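Local atomic coordinates of programmed cell death 6-interacting protein (Homo sapiens, PDB entry 5WA1), a protein that takes part in endosomal cargo sorting, membrane repair and cytokinesis, its Bro1 domain, the part present here, binding CHMP4 proteins of the ESCRT-III machinery. Residues A[93-96]-A[97-101]; A[35-38]-A[39-42]. One frame throughout, in Å; residues are numbered along the deposited sequence.

Contact 1 (A[93-96]-A[97-101])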
loop_
_atom_site.group_PDB
_atom_site.type_symbol
_atom_site.label_atom_id
_atom_site.label_comp_id
_atom_site.label_asym_id
_atom_site.label_seq_id
_atom_site.Cartn_x
_atom_site.Cartn_y
_atom_site.Cartn_z
ATOM N N TYR A 93 10.371 -14.948 2.490
ATOM C CA TYR A 93 10.988 -14.164 1.423
ATOM C C TYR A 93 12.486 -14.009 1.645
ATOM O O TYR A 93 13.276 -14.155 0.704
ATOM C CB TYR A 93 10.327 -12.784 1.313
ATOM C CG TYR A 93 10.916 -11.945 0.206
ATOM C CD1 TYR A 93 10.558 -12.162 -1.117
ATOM C CD2 TYR A 93 11.842 -10.943 0.480
ATOM C CE1 TYR A 93 11.096 -11.400 -2.138
ATOM C CE2 TYR A 93 12.384 -10.171 -0.538
ATOM C CZ TYR A 93 12.007 -10.405 -1.842
ATOM O OH TYR A 93 12.545 -9.647 -2.860
ATOM N N ASP A 94 12.900 -13.714 2.880
ATOM C CA ASP A 94 14.326 -13.618 3.177
ATOM C C ASP A 94 15.042 -14.929 2.879
ATOM O O ASP A 94 16.154 -14.928 2.339
ATOM C CB ASP A 94 14.543 -13.230 4.641
ATOM C CG ASP A 94 14.227 -11.773 4.920
ATOM O OD1 ASP A 94 14.089 -10.993 3.953
ATOM O OD2 ASP A 94 14.128 -11.408 6.111
ATOM N N GLN A 95 14.420 -16.058 3.218
ATOM C CA GLN A 95 15.098 -17.338 3.058
ATOM C C GLN A 95 15.318 -17.660 1.585
ATOM O O GLN A 95 16.410 -18.089 1.198
ATOM C CB GLN A 95 14.302 -18.442 3.752
ATOM C CG GLN A 95 15.108 -19.706 4.027
ATOM C CD GLN A 95 16.367 -19.433 4.824
ATOM O OE1 GLN A 95 16.343 -19.388 6.057
ATOM N NE2 GLN A 95 17.481 -19.249 4.122
ATOM N N ILE A 96 14.309 -17.422 0.745
ATOM C CA ILE A 96 14.428 -17.716 -0.681
ATOM C C ILE A 96 15.490 -16.833 -1.334
ATOM O O ILE A 96 16.300 -17.307 -2.142
ATOM C CB ILE A 96 13.063 -17.564 -1.370
ATOM C CG1 ILE A 96 12.046 -18.530 -0.753
ATOM C CG2 ILE A 96 13.191 -17.791 -2.864
ATOM C CD1 ILE A 96 12.384 -19.987 -0.934
ATOM N N CYS A 97 15.504 -15.539 -1.006
ATOM C CA CYS A 97 16.539 -14.670 -1.556
ATOM C C CYS A 97 17.932 -15.156 -1.166
ATOM O O CYS A 97 18.857 -15.135 -1.986
ATOM C CB CYS A 97 16.314 -13.231 -1.101
ATOM S SG CYS A 97 14.759 -12.540 -1.701
ATOM N N SER A 98 18.093 -15.633 0.071
ATOM C CA SER A 98 19.387 -16.087 0.575
ATOM C C SER A 98 19.822 -17.430 0.002
ATOM O O SER A 98 20.918 -17.895 0.329
ATOM C CB SER A 98 19.348 -16.182 2.103
ATOM O OG SER A 98 19.333 -14.903 2.700
ATOM N N ILE A 99 19.006 -18.056 -0.844
ATOM C CA ILE A 99 19.276 -19.393 -1.331
ATOM C C ILE A 99 19.611 -19.418 -2.818
ATOM O O ILE A 99 20.374 -20.290 -3.253
ATOM C CB ILE A 99 18.075 -20.310 -1.016
ATOM C CG1 ILE A 99 18.130 -20.726 0.453
ATOM C CG2 ILE A 99 18.018 -21.527 -1.926
ATOM C CD1 ILE A 99 16.877 -21.382 0.941
ATOM N N GLU A 100 19.094 -18.470 -3.601
ATOM C CA GLU A 100 19.424 -18.376 -5.021
ATOM C C GLU A 100 20.914 -18.511 -5.317
ATOM O O GLU A 100 21.267 -19.248 -6.248
ATOM C CB GLU A 100 18.865 -17.059 -5.580
ATOM C CG GLU A 100 19.291 -16.762 -7.006
ATOM C CD GLU A 100 18.720 -15.458 -7.524
ATOM O OE1 GLU A 100 18.003 -14.774 -6.760
ATOM O OE2 GLU A 100 18.990 -15.118 -8.697
ATOM N N PRO A 101 21.829 -17.856 -4.589
ATOM C CA PRO A 101 23.254 -18.092 -4.868
ATOM C C PRO A 101 23.744 -19.454 -4.412
ATOM O O PRO A 101 24.610 -20.039 -5.075
ATOM C CB PRO A 101 23.959 -16.958 -4.104
ATOM C CG PRO A 101 22.893 -15.952 -3.817
ATOM C CD PRO A 101 21.648 -16.748 -3.634
#
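Tyr93 and Cys97 meet one turn apart at the C-terminal end of helix 83-97 of the Bro1 domain, where the alpha-helical bonding pattern gives way to a loop. The last regular bonds are Cys97 N to Tyr93 O, 3.1 Å and nearly straight at 171°, and Ser98 N to Asp94 O. Asp94 O also receives a weak bond from Ser98 OG at 3.2 Å; with Ser98 OG beside its own backbone N (chi1 -72°), the hydroxyl folds back toward the helix. Past Ser98 the chain tightens: Ile99 N reaches Ile96 O at 3.1 Å, lying well above the carbonyl plane, while Glu100 N adds a weak second bond to the same oxygen. Ile96 O therefore takes two donors from the departing loop. The polar side chains of Asp94 and Gln95 are satisfied by residues 368-375. Asp94 OD1 accepts from Ile368 N and OD2 from Ser369 N, and the amide of Gln95 is gripped at both ends, NE2 by Asp374 OD1 and OE1 by Leu375 N. Held this way, Gln95 NE2 lies 3.9 Å from Ile99 CD1, and both Gln95 and Ile99 pack on Leu67 of helix 56-75. The Tyr93 ring touches Val144 and Leu145 of helix 137-157. Its CG, anti to the backbone N (chi1 -179°), carries the ring to where the Cys97 sulfur covers one face in a sulfur-aromatic contact, SG 3.5 Å from Tyr93 CZ and displaced toward the rim.

Contact 2 (A[35-38]-A[39-42])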
loop_
_atom_site.group_PDB
_atom_site.type_symbol
_atom_site.label_atom_id
_atom_site.label_comp_id
_atom_site.label_asym_id
_atom_site.label_seq_id
_atom_site.Cartn_x
_atom_site.Cartn_y
_atom_site.Cartn_z
ATOM N N GLU A 35 0.577 -26.506 -3.221
ATOM C CA GLU A 35 1.600 -27.041 -2.331
ATOM C C GLU A 35 2.737 -27.668 -3.133
ATOM O O GLU A 35 2.507 -28.417 -4.087
ATOM C CB GLU A 35 0.991 -28.074 -1.380
ATOM C CG GLU A 35 1.955 -28.575 -0.315
ATOM C CD GLU A 35 1.335 -29.610 0.611
ATOM O OE1 GLU A 35 0.094 -29.613 0.758
ATOM O OE2 GLU A 35 2.095 -30.418 1.192
ATOM N N VAL A 36 3.972 -27.362 -2.736
ATOM C CA VAL A 36 5.164 -27.861 -3.415
ATOM C C VAL A 36 6.097 -28.499 -2.390
ATOM O O VAL A 36 6.306 -27.952 -1.303
ATOM C CB VAL A 36 5.880 -26.729 -4.184
ATOM C CG1 VAL A 36 7.287 -27.144 -4.571
ATOM C CG2 VAL A 36 5.080 -26.351 -5.423
ATOM N N ASP A 37 6.660 -29.655 -2.739
ATOM C CA ASP A 37 7.646 -30.326 -1.892
ATOM C C ASP A 37 9.017 -29.719 -2.175
ATOM O O ASP A 37 9.748 -30.158 -3.066
ATOM C CB ASP A 37 7.650 -31.832 -2.139
ATOM C CG ASP A 37 8.706 -32.553 -1.316
ATOM O OD1 ASP A 37 9.163 -31.982 -0.303
ATOM O OD2 ASP A 37 9.080 -33.686 -1.683
ATOM N N LEU A 38 9.375 -28.696 -1.396
ATOM C CA LEU A 38 10.680 -28.064 -1.563
ATOM C C LEU A 38 11.821 -28.989 -1.165
ATOM O O LEU A 38 12.936 -28.851 -1.681
ATOM C CB LEU A 38 10.761 -26.781 -0.738
ATOM C CG LEU A 38 10.076 -25.540 -1.292
ATOM C CD1 LEU A 38 10.498 -24.310 -0.482
ATOM C CD2 LEU A 38 10.409 -25.378 -2.763
ATOM N N ALA A 39 11.566 -29.923 -0.248
ATOM C CA ALA A 39 12.646 -30.700 0.346
ATOM C C ALA A 39 13.318 -31.600 -0.685
ATOM O O ALA A 39 14.528 -31.499 -0.918
ATOM C CB ALA A 39 12.112 -31.522 1.521
ATOM N N LYS A 40 12.538 -32.471 -1.331
ATOM C CA LYS A 40 13.091 -33.518 -2.190
ATOM C C LYS A 40 14.069 -33.011 -3.248
ATOM O O LYS A 40 15.177 -33.567 -3.339
ATOM C CB LYS A 40 11.932 -34.295 -2.831
ATOM C CG LYS A 40 12.299 -35.701 -3.283
ATOM C CD LYS A 40 11.063 -36.479 -3.709
ATOM C CE LYS A 40 11.349 -37.971 -3.799
ATOM N NZ LYS A 40 11.716 -38.548 -2.477
ATOM N N PRO A 41 13.753 -31.992 -4.061
ATOM C CA PRO A 41 14.723 -31.555 -5.080
ATOM C C PRO A 41 15.972 -30.914 -4.499
ATOM O O PRO A 41 16.994 -30.850 -5.195
ATOM C CB PRO A 41 13.926 -30.542 -5.921
ATOM C CG PRO A 41 12.492 -30.753 -5.556
ATOM C CD PRO A 41 12.512 -31.201 -4.135
ATOM N N LEU A 42 15.925 -30.442 -3.253
ATOM C CA LEU A 42 17.032 -29.709 -2.651
ATOM C C LEU A 42 18.067 -30.639 -2.024
ATOM O O LEU A 42 19.261 -30.541 -2.325
ATOM C CB LEU A 42 16.496 -28.730 -1.601
ATOM C CG LEU A 42 17.234 -27.401 -1.443
ATOM C CD1 LEU A 42 17.180 -26.600 -2.736
ATOM C CD2 LEU A 42 16.646 -26.593 -0.290
#
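An aspartate cap opens helix 39-49 near the N-terminal end of the Bro1 domain, with Asp37 just before the turn that leads into the helix. Its carboxylate reaches forward: OD1 accepts a weak, bent bond from Ala39 N, 3.2 Å long with an N-H...O angle of 131°, and also lies beside the Ala39 methyl. The other oxygen, Asp37 OD2, sits 3.1 Å from Lys40 CB. CG is anti to the backbone N (chi1 178°), which swings the carboxylate beside the Asp37 carbonyl carbon and toward the start of the helix. Asp37 and Lys40 carry opposite charges, yet Lys40 NZ remains 5.6 Å from Asp37 OD2, so any attraction acts at a distance and no salt bridge forms. The ring of Pro41 packs back on the preceding turn, its CD 3.1 Å from Asp37 O and 3.4 Å from Leu38 O. As a proline, Pro41 has no N-H to offer those carbonyls. Leu38 O, which also faces Leu42 CB, is buried without a hydrogen-bond partner. On the inner side, Leu38 packs on Leu67 of helix 56-75 and on Leu112, while Leu42 meets Ala64 of the same helix together with Phe103 and Phe376. The negative carboxylate probably also interacts favourably with the helix dipole. A side-chain acceptor before the first turn, with proline within that turn, is typical of a capped helix N-terminus.

Contact 2 comes first along the chain, at the start of helix 39-49, and contact 1 follows at the end of helix 83-97; helix 56-75 lies between them in sequence. Their centres are 15 Å apart, and their nearest atoms, about 5 Å apart, do not touch. Both rest on helix 56-75, where Leu67 receives Leu38 from contact 2 and Gln95 and Ile99 from contact 1. Phe376, near the end of this Bro1 construct, touches Leu42 and Ile99. One helix beginning and one helix end are thus joined through shared neighbours, bringing the early helices and the last residues of the construct together on one side of the Bro1 domain.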